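Local coordinates for protein intracellular exo-alpha-(1->5)-L-arabinofuranosidase (Bifidobacterium longum, PDB 2Y2W) that removes terminal alpha-L-arabinofuranose units from arabinan and arabinoxylan by hydrolysis, contributing to the breakdown of plant cell walls, at residues G65-H70 against S406-V411; C74-I79 against T142-M147; G112-S117 against G213-G218. One frame throughout, in Å; residues are numbered along the deposited sequence.

Interaction 1: residues G65-H70 against S406-V411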
ATOM      1  N   GLY D  65      22.840 -20.572  14.605  1.00 26.97           N
ATOM      2  CA  GLY D  65      21.523 -20.106  15.003  1.00 26.59           C
ATOM      3  C   GLY D  65      20.418 -21.059  14.594  1.00 26.40           C
ATOM      4  O   GLY D  65      20.625 -21.944  13.760  1.00 26.30           O
ATOM      5  N   SER D  66      19.244 -20.880  15.195  1.00 26.16           N
ATOM      6  CA  SER D  66      18.058 -21.648  14.828  1.00 26.00           C
ATOM      7  C   SER D  66      16.872 -20.722  14.564  1.00 25.95           C
ATOM      8  O   SER D  66      17.049 -19.520  14.365  1.00 25.96           O
ATOM      9  CB  SER D  66      17.716 -22.691  15.899  1.00 25.99           C
ATOM     10  OG  SER D  66      16.697 -23.569  15.448  1.00 25.46           O
ATOM     11  N   PHE D  67      15.668 -21.289  14.576  1.00 25.88           N
ATOM     12  CA  PHE D  67      14.482 -20.619  14.073  1.00 25.83           C
ATOM     13  C   PHE D  67      13.237 -21.210  14.730  1.00 25.86           C
ATOM     14  O   PHE D  67      12.973 -22.404  14.621  1.00 25.83           O
ATOM     15  CB  PHE D  67      14.454 -20.757  12.538  1.00 25.91           C
ATOM     16  CG  PHE D  67      13.209 -20.216  11.864  1.00 25.97           C
ATOM     17  CD1 PHE D  67      12.528 -19.111  12.362  1.00 25.88           C
ATOM     18  CD2 PHE D  67      12.756 -20.800  10.684  1.00 26.05           C
ATOM     19  CE1 PHE D  67      11.398 -18.620  11.717  1.00 25.80           C
ATOM     20  CE2 PHE D  67      11.628 -20.313  10.033  1.00 26.13           C
ATOM     21  CZ  PHE D  67      10.951 -19.221  10.553  1.00 25.69           C
ATOM     22  N   VAL D  68      12.495 -20.360  15.433  1.00 25.94           N
ATOM     23  CA  VAL D  68      11.233 -20.741  16.053  1.00 26.01           C
ATOM     24  C   VAL D  68      10.082 -19.991  15.379  1.00 26.15           C
ATOM     25  O   VAL D  68      10.018 -18.757  15.411  1.00 26.13           O
ATOM     26  CB  VAL D  68      11.243 -20.493  17.588  1.00 25.98           C
ATOM     27  CG1 VAL D  68       9.851 -20.635  18.174  1.00 25.96           C
ATOM     28  CG2 VAL D  68      12.187 -21.458  18.276  1.00 25.85           C
ATOM     29  N   GLU D  69       9.190 -20.752  14.752  1.00 26.20           N
ATOM     30  CA  GLU D  69       8.015 -20.198  14.097  1.00 26.22           C
ATOM     31  C   GLU D  69       6.759 -20.672  14.816  1.00 26.26           C
ATOM     32  O   GLU D  69       6.728 -21.781  15.365  1.00 26.26           O
ATOM     33  CB  GLU D  69       7.973 -20.618  12.621  1.00 26.22           C
ATOM     34  CG  GLU D  69       6.883 -19.926  11.789  1.00 26.46           C
ATOM     35  CD  GLU D  69       6.868 -20.347  10.322  1.00 26.98           C
ATOM     36  OE1 GLU D  69       7.822 -21.016   9.865  1.00 27.42           O
ATOM     37  OE2 GLU D  69       5.896 -19.996   9.617  1.00 26.46           O
ATOM     38  N   HIS D  70       5.731 -19.827  14.822  1.00 26.15           N
ATOM     39  CA  HIS D  70       4.405 -20.246  15.257  1.00 26.11           C
ATOM     40  C   HIS D  70       3.830 -21.194  14.207  1.00 26.21           C
ATOM     41  O   HIS D  70       2.906 -20.853  13.465  1.00 26.36           O
ATOM     42  CB  HIS D  70       3.493 -19.042  15.465  1.00 25.91           C
ATOM     43  CG  HIS D  70       3.784 -18.264  16.710  1.00 25.73           C
ATOM     44  ND1 HIS D  70       2.844 -18.070  17.700  1.00 25.38           N
ATOM     45  CD2 HIS D  70       4.905 -17.627  17.125  1.00 25.61           C
ATOM     46  CE1 HIS D  70       3.375 -17.349  18.671  1.00 25.46           C
ATOM     47  NE2 HIS D  70       4.623 -17.068  18.347  1.00 25.40           N
ATOM     48  N   SER D 406      20.484 -19.990  10.154  1.00 27.28           N
ATOM     49  CA  SER D 406      19.447 -20.437  11.073  1.00 27.27           C
ATOM     50  C   SER D 406      18.845 -21.749  10.600  1.00 27.25           C
ATOM     51  O   SER D 406      18.192 -21.796   9.555  1.00 27.36           O
ATOM     52  CB  SER D 406      18.346 -19.381  11.222  1.00 27.25           C
ATOM     53  OG  SER D 406      18.889 -18.092  11.436  1.00 27.05           O
ATOM     54  N   ARG D 407      19.076 -22.811  11.367  1.00 27.21           N
ATOM     55  CA  ARG D 407      18.521 -24.118  11.042  1.00 27.14           C
ATOM     56  C   ARG D 407      17.038 -24.159  11.402  1.00 27.10           C
ATOM     57  O   ARG D 407      16.645 -23.771  12.504  1.00 27.10           O
ATOM     58  CB  ARG D 407      19.276 -25.236  11.760  1.00 27.16           C
ATOM     59  CG  ARG D 407      19.059 -26.603  11.123  1.00 27.51           C
ATOM     60  CD  ARG D 407      19.102 -27.721  12.146  1.00 27.90           C
ATOM     61  NE  ARG D 407      18.502 -28.947  11.621  1.00 28.21           N
ATOM     62  CZ  ARG D 407      17.202 -29.231  11.662  1.00 28.73           C
ATOM     63  NH1 ARG D 407      16.338 -28.378  12.202  1.00 28.50           N
ATOM     64  NH2 ARG D 407      16.758 -30.372  11.154  1.00 29.28           N
ATOM     65  N   ALA D 408      16.226 -24.624  10.459  1.00 27.08           N
ATOM     66  CA  ALA D 408      14.781 -24.698  10.640  1.00 27.10           C
ATOM     67  C   ALA D 408      14.327 -26.143  10.853  1.00 27.02           C
ATOM     68  O   ALA D 408      14.612 -27.003  10.021  1.00 27.03           O
ATOM     69  CB  ALA D 408      14.071 -24.088   9.437  1.00 27.07           C
ATOM     70  N   GLN D 409      13.645 -26.430  11.964  1.00 27.00           N
ATOM     71  CA  GLN D 409      13.386 -25.480  13.048  1.00 27.03           C
ATOM     72  C   GLN D 409      13.872 -26.055  14.384  1.00 27.08           C
ATOM     73  O   GLN D 409      14.481 -27.125  14.413  1.00 27.16           O
ATOM     74  CB  GLN D 409      11.899 -25.101  13.099  1.00 27.11           C
ATOM     75  CG  GLN D 409      11.495 -24.061  12.051  1.00 27.09           C
ATOM     76  CD  GLN D 409      10.019 -23.718  12.068  1.00 27.03           C
ATOM     77  OE1 GLN D 409       9.363 -23.773  13.107  1.00 27.16           O
ATOM     78  NE2 GLN D 409       9.492 -23.344  10.908  1.00 26.94           N
ATOM     79  N   LEU D 410      13.609 -25.353  15.485  1.00 27.02           N
ATOM     80  CA  LEU D 410      14.210 -25.712  16.775  1.00 26.91           C
ATOM     81  C   LEU D 410      13.577 -26.922  17.476  1.00 26.76           C
ATOM     82  O   LEU D 410      14.293 -27.813  17.937  1.00 26.82           O
ATOM     83  CB  LEU D 410      14.252 -24.502  17.716  1.00 26.89           C
ATOM     84  CG  LEU D 410      15.085 -24.645  18.996  1.00 27.19           C
ATOM     85  CD1 LEU D 410      16.561 -24.920  18.692  1.00 27.27           C
ATOM     86  CD2 LEU D 410      14.938 -23.413  19.874  1.00 27.07           C
ATOM     87  N   VAL D 411      12.249 -26.943  17.570  1.00 26.49           N
ATOM     88  CA  VAL D 411      11.548 -27.998  18.308  1.00 26.28           C
ATOM     89  C   VAL D 411      10.342 -28.546  17.537  1.00 26.20           C
ATOM     90  O   VAL D 411       9.541 -27.781  17.002  1.00 25.95           O
ATOM     91  CB  VAL D 411      11.103 -27.518  19.720  1.00 26.24           C
ATOM     92  CG1 VAL D 411      10.591 -28.685  20.558  1.00 25.95           C
ATOM     93  CG2 VAL D 411      12.244 -26.826  20.441  1.00 26.35           C
TER
HETATM   94  O   HOH W   1      19.265 -17.756  13.920  1.00 28.76           O

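Interaction 2: residues C74-I79 against T142-M147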
ATOM      1  N   CYS D  74       6.089 -26.158  17.338  1.00 26.55           N
ATOM      2  CA  CYS D  74       7.396 -25.566  17.636  1.00 26.48           C
ATOM      3  C   CYS D  74       7.323 -24.656  18.859  1.00 26.44           C
ATOM      4  O   CYS D  74       8.230 -24.654  19.689  1.00 26.36           O
ATOM      5  CB  CYS D  74       7.950 -24.805  16.428  1.00 26.40           C
ATOM      6  SG  CYS D  74       9.627 -24.129  16.665  1.00 26.50           S
ATOM      7  N   VAL D  75       6.234 -23.897  18.964  1.00 26.52           N
ATOM      8  CA  VAL D  75       5.999 -23.022  20.110  1.00 26.58           C
ATOM      9  C   VAL D  75       5.135 -23.729  21.154  1.00 26.68           C
ATOM     10  O   VAL D  75       5.570 -23.948  22.288  1.00 26.75           O
ATOM     11  CB  VAL D  75       5.345 -21.681  19.688  1.00 26.48           C
ATOM     12  CG1 VAL D  75       4.931 -20.877  20.902  1.00 26.36           C
ATOM     13  CG2 VAL D  75       6.297 -20.870  18.829  1.00 26.69           C
ATOM     14  N   TYR D  76       3.915 -24.086  20.762  1.00 26.76           N
ATOM     15  CA  TYR D  76       2.969 -24.711  21.673  1.00 26.98           C
ATOM     16  C   TYR D  76       3.163 -26.222  21.690  1.00 27.09           C
ATOM     17  O   TYR D  76       2.955 -26.894  20.684  1.00 27.23           O
ATOM     18  CB  TYR D  76       1.534 -24.326  21.298  1.00 26.97           C
ATOM     19  CG  TYR D  76       1.322 -22.829  21.222  1.00 26.97           C
ATOM     20  CD1 TYR D  76       1.260 -22.056  22.381  1.00 26.87           C
ATOM     21  CD2 TYR D  76       1.197 -22.181  19.992  1.00 27.03           C
ATOM     22  CE1 TYR D  76       1.074 -20.684  22.321  1.00 26.96           C
ATOM     23  CE2 TYR D  76       1.011 -20.800  19.919  1.00 26.79           C
ATOM     24  CZ  TYR D  76       0.949 -20.063  21.090  1.00 26.93           C
ATOM     25  OH  TYR D  76       0.765 -18.703  21.042  1.00 26.87           O
ATOM     26  N   GLY D  77       3.578 -26.742  22.842  1.00 27.26           N
ATOM     27  CA  GLY D  77       3.939 -28.151  22.978  1.00 27.32           C
ATOM     28  C   GLY D  77       5.404 -28.366  22.654  1.00 27.46           C
ATOM     29  O   GLY D  77       5.889 -29.500  22.640  1.00 27.42           O
ATOM     30  N   GLY D  78       6.103 -27.264  22.386  1.00 27.62           N
ATOM     31  CA  GLY D  78       7.525 -27.287  22.076  1.00 27.73           C
ATOM     32  C   GLY D  78       8.311 -26.572  23.150  1.00 27.81           C
ATOM     33  O   GLY D  78       8.737 -27.184  24.130  1.00 27.96           O
ATOM     34  N   ILE D  79       8.499 -25.269  22.971  1.00 27.81           N
ATOM     35  CA  ILE D  79       9.183 -24.451  23.968  1.00 27.73           C
ATOM     36  C   ILE D  79       8.227 -23.976  25.068  1.00 27.78           C
ATOM     37  O   ILE D  79       8.658 -23.671  26.178  1.00 27.88           O
ATOM     38  CB  ILE D  79       9.920 -23.245  23.331  1.00 27.69           C
ATOM     39  CG1 ILE D  79       8.939 -22.329  22.587  1.00 27.58           C
ATOM     40  CG2 ILE D  79      11.040 -23.732  22.411  1.00 27.49           C
ATOM     41  CD1 ILE D  79       9.418 -20.897  22.438  1.00 27.29           C
ATOM     42  N   THR D 142      -5.671 -21.870  14.317  1.00 24.55           N
ATOM     43  CA  THR D 142      -6.066 -20.803  15.229  1.00 24.87           C
ATOM     44  C   THR D 142      -4.974 -20.586  16.277  1.00 25.03           C
ATOM     45  O   THR D 142      -4.469 -21.542  16.878  1.00 24.96           O
ATOM     46  CB  THR D 142      -7.460 -21.026  15.884  1.00 24.96           C
ATOM     47  OG1 THR D 142      -7.600 -20.169  17.026  1.00 25.05           O
ATOM     48  CG2 THR D 142      -7.639 -22.454  16.332  1.00 25.45           C
ATOM     49  N   GLU D 143      -4.621 -19.317  16.471  1.00 25.08           N
ATOM     50  CA  GLU D 143      -3.530 -18.909  17.346  1.00 25.14           C
ATOM     51  C   GLU D 143      -4.062 -18.166  18.578  1.00 25.25           C
ATOM     52  O   GLU D 143      -4.742 -17.139  18.461  1.00 25.21           O
ATOM     53  CB  GLU D 143      -2.544 -18.043  16.552  1.00 25.15           C
ATOM     54  CG  GLU D 143      -1.550 -17.235  17.380  1.00 25.45           C
ATOM     55  CD  GLU D 143      -0.352 -18.037  17.841  1.00 26.29           C
ATOM     56  OE1 GLU D 143       0.075 -18.971  17.128  1.00 26.70           O
ATOM     57  OE2 GLU D 143       0.181 -17.717  18.921  1.00 26.64           O
ATOM     58  N   THR D 144      -3.741 -18.695  19.756  1.00 25.28           N
ATOM     59  CA  THR D 144      -4.206 -18.131  21.021  1.00 25.41           C
ATOM     60  C   THR D 144      -3.408 -16.903  21.434  1.00 25.46           C
ATOM     61  O   THR D 144      -3.888 -16.086  22.228  1.00 25.54           O
ATOM     62  CB  THR D 144      -4.138 -19.160  22.162  1.00 25.42           C
ATOM     63  OG1 THR D 144      -2.786 -19.617  22.310  1.00 25.59           O
ATOM     64  CG2 THR D 144      -5.046 -20.341  21.871  1.00 25.45           C
ATOM     65  N   ASN D 145      -2.194 -16.790  20.898  1.00 25.45           N
ATOM     66  CA  ASN D 145      -1.267 -15.693  21.199  1.00 25.54           C
ATOM     67  C   ASN D 145      -0.758 -15.674  22.643  1.00 25.86           C
ATOM     68  O   ASN D 145      -0.338 -14.631  23.147  1.00 25.88           O
ATOM     69  CB  ASN D 145      -1.857 -14.332  20.794  1.00 25.37           C
ATOM     70  CG  ASN D 145      -1.914 -14.145  19.291  1.00 24.82           C
ATOM     71  OD1 ASN D 145      -0.884 -14.129  18.614  1.00 24.15           O
ATOM     72  ND2 ASN D 145      -3.122 -13.997  18.760  1.00 24.16           N
ATOM     73  N   GLU D 146      -0.782 -16.836  23.293  1.00 26.31           N
ATOM     74  CA  GLU D 146      -0.189 -16.998  24.622  1.00 26.79           C
ATOM     75  C   GLU D 146       1.309 -16.703  24.578  1.00 26.81           C
ATOM     76  O   GLU D 146       1.892 -16.257  25.566  1.00 26.97           O
ATOM     77  CB  GLU D 146      -0.440 -18.405  25.164  1.00 26.88           C
ATOM     78  CG  GLU D 146      -1.898 -18.687  25.520  1.00 27.90           C
ATOM     79  CD  GLU D 146      -2.185 -20.169  25.701  1.00 29.75           C
ATOM     80  OE1 GLU D 146      -1.422 -20.853  26.422  1.00 30.46           O
ATOM     81  OE2 GLU D 146      -3.186 -20.651  25.125  1.00 30.79           O
ATOM     82  N   MET D 147       1.919 -16.952  23.422  1.00 26.88           N
ATOM     83  CA  MET D 147       3.295 -16.541  23.166  1.00 27.03           C
ATOM     84  C   MET D 147       3.354 -15.348  22.210  1.00 26.90           C
ATOM     85  O   MET D 147       2.664 -15.313  21.186  1.00 26.79           O
ATOM     86  CB  MET D 147       4.117 -17.704  22.615  1.00 27.17           C
ATOM     87  CG  MET D 147       4.595 -18.683  23.676  1.00 28.28           C
ATOM     88  SD  MET D 147       6.055 -18.118  24.575  1.00 30.78           S
ATOM     89  CE  MET D 147       7.273 -18.048  23.266  1.00 29.88           C
TER

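Interaction 3: residues G112-S117 against G213-G218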
ATOM      1  N   GLY D 112       8.714 -15.974  12.459  1.00 22.08           N
ATOM      2  CA  GLY D 112       8.454 -16.560  11.146  1.00 21.65           C
ATOM      3  C   GLY D 112       9.417 -16.092  10.066  1.00 21.26           C
ATOM      4  O   GLY D 112      10.210 -15.185  10.295  1.00 21.19           O
ATOM      5  N   GLY D 113       9.358 -16.705   8.884  1.00 20.99           N
ATOM      6  CA  GLY D 113       8.423 -17.790   8.588  1.00 20.70           C
ATOM      7  C   GLY D 113       7.117 -17.294   8.008  1.00 20.59           C
ATOM      8  O   GLY D 113       6.709 -16.160   8.264  1.00 20.69           O
ATOM      9  N   ASN D 114       6.459 -18.152   7.231  1.00 20.40           N
ATOM     10  CA  ASN D 114       5.178 -17.831   6.595  1.00 20.27           C
ATOM     11  C   ASN D 114       4.149 -17.228   7.547  1.00 20.09           C
ATOM     12  O   ASN D 114       3.331 -16.396   7.142  1.00 20.16           O
ATOM     13  CB  ASN D 114       4.590 -19.074   5.927  1.00 20.32           C
ATOM     14  CG  ASN D 114       5.490 -19.643   4.855  1.00 20.81           C
ATOM     15  OD1 ASN D 114       6.499 -19.040   4.490  1.00 21.26           O
ATOM     16  ND2 ASN D 114       5.128 -20.813   4.340  1.00 21.61           N
ATOM     17  N   PHE D 115       4.207 -17.656   8.806  1.00 19.74           N
ATOM     18  CA  PHE D 115       3.322 -17.178   9.865  1.00 19.42           C
ATOM     19  C   PHE D 115       3.275 -15.652   9.956  1.00 19.42           C
ATOM     20  O   PHE D 115       2.199 -15.074  10.073  1.00 19.41           O
ATOM     21  CB  PHE D 115       3.742 -17.791  11.216  1.00 19.16           C
ATOM     22  CG  PHE D 115       3.038 -17.200  12.406  1.00 18.19           C
ATOM     23  CD1 PHE D 115       1.739 -17.584  12.727  1.00 17.95           C
ATOM     24  CD2 PHE D 115       3.672 -16.259  13.208  1.00 17.39           C
ATOM     25  CE1 PHE D 115       1.082 -17.037  13.834  1.00 17.34           C
ATOM     26  CE2 PHE D 115       3.025 -15.706  14.314  1.00 17.01           C
ATOM     27  CZ  PHE D 115       1.727 -16.097  14.626  1.00 16.81           C
ATOM     28  N   VAL D 116       4.444 -15.017   9.890  1.00 19.69           N
ATOM     29  CA  VAL D 116       4.591 -13.576  10.144  1.00 19.81           C
ATOM     30  C   VAL D 116       3.894 -12.676   9.112  1.00 20.22           C
ATOM     31  O   VAL D 116       3.524 -11.543   9.430  1.00 20.28           O
ATOM     32  CB  VAL D 116       6.092 -13.173  10.318  1.00 19.70           C
ATOM     33  CG1 VAL D 116       6.812 -13.097   8.978  1.00 19.70           C
ATOM     34  CG2 VAL D 116       6.228 -11.857  11.071  1.00 19.44           C
ATOM     35  N   SER D 117       3.696 -13.193   7.898  1.00 20.52           N
ATOM     36  CA  SER D 117       3.092 -12.428   6.801  1.00 20.90           C
ATOM     37  C   SER D 117       1.627 -12.020   7.022  1.00 21.07           C
ATOM     38  O   SER D 117       1.123 -11.127   6.340  1.00 21.08           O
ATOM     39  CB  SER D 117       3.245 -13.180   5.477  1.00 20.85           C
ATOM     40  OG  SER D 117       4.600 -13.185   5.065  1.00 21.23           O
ATOM     41  N   GLY D 213      10.382  -8.793   6.512  1.00 26.40           N
ATOM     42  CA  GLY D 213       9.491  -9.688   5.788  1.00 26.47           C
ATOM     43  C   GLY D 213      10.003 -11.108   5.735  1.00 26.65           C
ATOM     44  O   GLY D 213      11.105 -11.402   6.210  1.00 26.58           O
ATOM     45  N   ASN D 214       9.192 -11.985   5.148  1.00 26.77           N
ATOM     46  CA  ASN D 214       9.547 -13.382   4.955  1.00 26.90           C
ATOM     47  C   ASN D 214       9.163 -13.883   3.567  1.00 27.18           C
ATOM     48  O   ASN D 214       8.053 -13.623   3.092  1.00 27.09           O
ATOM     49  CB  ASN D 214       8.870 -14.256   6.007  1.00 26.83           C
ATOM     50  CG  ASN D 214       9.222 -15.717   5.853  1.00 26.67           C
ATOM     51  OD1 ASN D 214      10.294 -16.154   6.273  1.00 26.89           O
ATOM     52  ND2 ASN D 214       8.327 -16.483   5.243  1.00 26.40           N
ATOM     53  N   GLU D 215      10.093 -14.598   2.932  1.00 27.42           N
ATOM     54  CA  GLU D 215       9.869 -15.291   1.656  1.00 27.84           C
ATOM     55  C   GLU D 215       8.894 -14.568   0.723  1.00 27.80           C
ATOM     56  O   GLU D 215       7.954 -15.168   0.195  1.00 27.73           O
ATOM     57  CB  GLU D 215       9.408 -16.737   1.904  1.00 28.00           C
ATOM     58  CG  GLU D 215      10.479 -17.651   2.506  1.00 28.81           C
ATOM     59  CD  GLU D 215      10.011 -19.090   2.680  1.00 29.81           C
ATOM     60  OE1 GLU D 215       8.851 -19.304   3.095  1.00 29.84           O
ATOM     61  OE2 GLU D 215      10.808 -20.011   2.407  1.00 30.42           O
ATOM     62  N   MET D 216       9.137 -13.279   0.516  1.00 27.99           N
ATOM     63  CA  MET D 216       8.232 -12.426  -0.255  1.00 28.29           C
ATOM     64  C   MET D 216       8.191 -12.747  -1.752  1.00 28.31           C
ATOM     65  O   MET D 216       7.333 -12.234  -2.472  1.00 28.24           O
ATOM     66  CB  MET D 216       8.565 -10.947  -0.021  1.00 28.31           C
ATOM     67  CG  MET D 216       8.382 -10.492   1.424  1.00 28.89           C
ATOM     68  SD  MET D 216       6.699 -10.720   2.051  1.00 30.37           S
ATOM     69  CE  MET D 216       5.827  -9.462   1.123  1.00 30.38           C
ATOM     70  N   ASP D 217       9.107 -13.604  -2.205  1.00 28.51           N
ATOM     71  CA  ASP D 217       9.150 -14.055  -3.598  1.00 28.68           C
ATOM     72  C   ASP D 217       8.267 -15.276  -3.838  1.00 28.65           C
ATOM     73  O   ASP D 217       7.842 -15.530  -4.968  1.00 28.77           O
ATOM     74  CB  ASP D 217      10.593 -14.357  -4.030  1.00 28.84           C
ATOM     75  CG  ASP D 217      11.205 -15.532  -3.278  1.00 29.30           C
ATOM     76  OD1 ASP D 217      10.851 -15.745  -2.098  1.00 29.77           O
ATOM     77  OD2 ASP D 217      12.047 -16.241  -3.872  1.00 30.05           O
ATOM     78  N   GLY D 218       8.005 -16.035  -2.776  1.00 28.63           N
ATOM     79  CA  GLY D 218       7.185 -17.239  -2.868  1.00 28.60           C
ATOM     80  C   GLY D 218       5.719 -16.914  -3.087  1.00 28.57           C
ATOM     81  O   GLY D 218       5.147 -16.130  -2.333  1.00 28.63           O
TER
HETATM   82  O   HOH W   2       6.267 -11.249   5.485  1.00 16.68           O

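Interaction 1: residues G65-H70 against S406-V411
Gly-65 O accepts the N-H of Arg-407 at 3.0 Å in a nearly straight bond (163° at the hydrogen), where the parallel strands 65-67 and 402-408, first and last of the (beta/alpha)8 barrel, close the cylinder, the short segments 65-67 and 406-408 being inclined at 38°. Ser-66 carries OG opposite its own N (chi1 -171°), which brings the hydroxyl to donate to Arg-407 O at 3.0 Å and to lie against Leu-410 CB. A cis peptide precedes Gln-409, and after it Leu-410 N returns to Phe-67 O at 3.1 Å. Ala-408 CB meets the Phe-67 ring at its edge, in plane, 3.8 Å from CD2, while Val-68 CG2 packs on Leu-410 CB. A water accompanies the strands, donating to Ser-66 O and pairing with Ser-406 OG. At the C-terminal mouth of the barrel stand Glu-69 and Gln-409, both probably arabinofuranose-binding by similarity to relatives. Glu-69 OE2 is held from outside by Phe-115 N and Trp-139 NE1. Its other oxygen, OE1, takes a weak, bent bond from Gln-409 NE2 at 3.0 Å, and Gln-409 OE1 weakly accepts Glu-69 N at 3.4 Å.

Interaction 2: residues C74-I79 against T142-M147
Tyr-76 drives its hydroxyl into the loop that follows strand 141-143, and the polar part of the contact gathers round that oxygen. The OH donates to Glu-143 OE2; the modelled separation of 2.4 Å is so short that its exact value is doubtful at this resolution. Four residues further along, Met-147 N donates to the same oxygen at 3.2 Å, in a bond close to straight, 167° at the hydrogen. The phenol is thus gripped both as donor and as acceptor. Ring and carboxylate are turned 46° against each other, with Glu-143 OE1 lying in the ring plane at its edge, 3.5 Å from Tyr-76 CE2. On the CE1 side the edge is met by Glu-146 CB at 3.9 Å.

Met-147 supplies the apolar part. Its chain bends at both chi2 and chi3, folding back along the short helix 75-79: CG touches Val-75 CG1 at 3.6 Å and CE reaches Ile-79 CD1 at 3.7 Å. Val-75 CG1 also sits over the centre of one face of the Tyr-76 ring, which limits how the ring can turn.

The next shell fixes the acceptor. Glu-143 bends at chi2 (81°) to bring its carboxylate to the phenol, OE2 also taking a weak bond from Asn-145 N, while OE1 is bonded to His-70 ND1. Thr-144 OG1 donates to Glu-146 OE2, meeting it from above the carboxylate plane. Farther out, Phe-152 of helix 149-159 covers both Ile-79 and Met-147. Topologically this joins two excursions on the C-terminal side of the (beta/alpha)8 barrel: the short helix 75-79, with its wider pi-type turn, which follows the first barrel strand, and the loop leaving the small antiparallel hairpin 134-136/141-143, which follows the second.

Interaction 3: residues G112-S117 against G213-G218
Asn-214 sets its CG opposite its own backbone N (chi1 -179°), which extends the amide across to the peptide of Gly-113, while Asn-114 holds CG beside its N (chi1 -60°) and presents OD1 toward the same amide and toward Glu-215. Asn-214 OD1 accepts Gly-113 N at 2.8 Å, a weak bond by its angle. The peptide before Gly-113 is cis, and this glycine has a positive phi. Asn-214 ND2 comes 3.2 Å from Asn-114 OD1, the two amide planes being 61° apart. Asn-214 CB packs against Val-116 CG1 at 3.8 Å.

Glu-215 reaches out with an extended chain and leaves OE1 2.7 Å from Asn-114 OD1. These are two acceptors, so the closeness is not itself a bond. On the flank, a water donates to Ser-117 OG at 2.6 Å and accepts Asn-214 N at 3.0 Å, tying the loops together.

Outside the segments, Arg-109 NH2 also donates to Asn-214 OD1, and Gln-221 serves three side chains, its OE1 bonded to Asn-214 ND2 and Ser-117 OG, its NE2 to Asn-114 OD1. Trp-220 NE1 binds Glu-215 OE1 weakly, and His-284 ND1 secures Glu-215 OE2. Losing the amide to an alanine here would probably leave Gly-113 N and Arg-109 NH2 without their shared acceptor and Gln-221 OE1 without one of its donors.

Asn-114 and Asn-214 probably bind the arabinofuranose; Asn-214 and Glu-215, the probable proton donor/acceptor, both touch Glu-340, the probable nucleophile by similarity. An Asn-Glu pair just beyond the end of the fourth barrel strand, facing a glutamate on the seventh, is the active-site signature of the retaining clan GH-A (beta/alpha)8 glycosidases, to which family 51 belongs.

All three contacts lie around the C-terminal side of one eight-stranded parallel barrel. Interaction 1 joins strands one and eight, and both other contacts are nested within its long chain loop; interactions 2 and 3 have alternating segments. Centres lie about 14 Å apart between interactions 1 and 2 and between 1 and 3, and about 18 Å between 2 and 3. Interaction 1 has the polar links to both others, through His-70 to interaction 2 and through Glu-69 to interaction 3, while 2 and 3 meet by packing, Glu-143 OE1 lying 4.0 Å from Phe-115 CE1. Probable sugar-binding residues in interactions 1 and 3 therefore share a connected framework, which interaction 2 borders from outside.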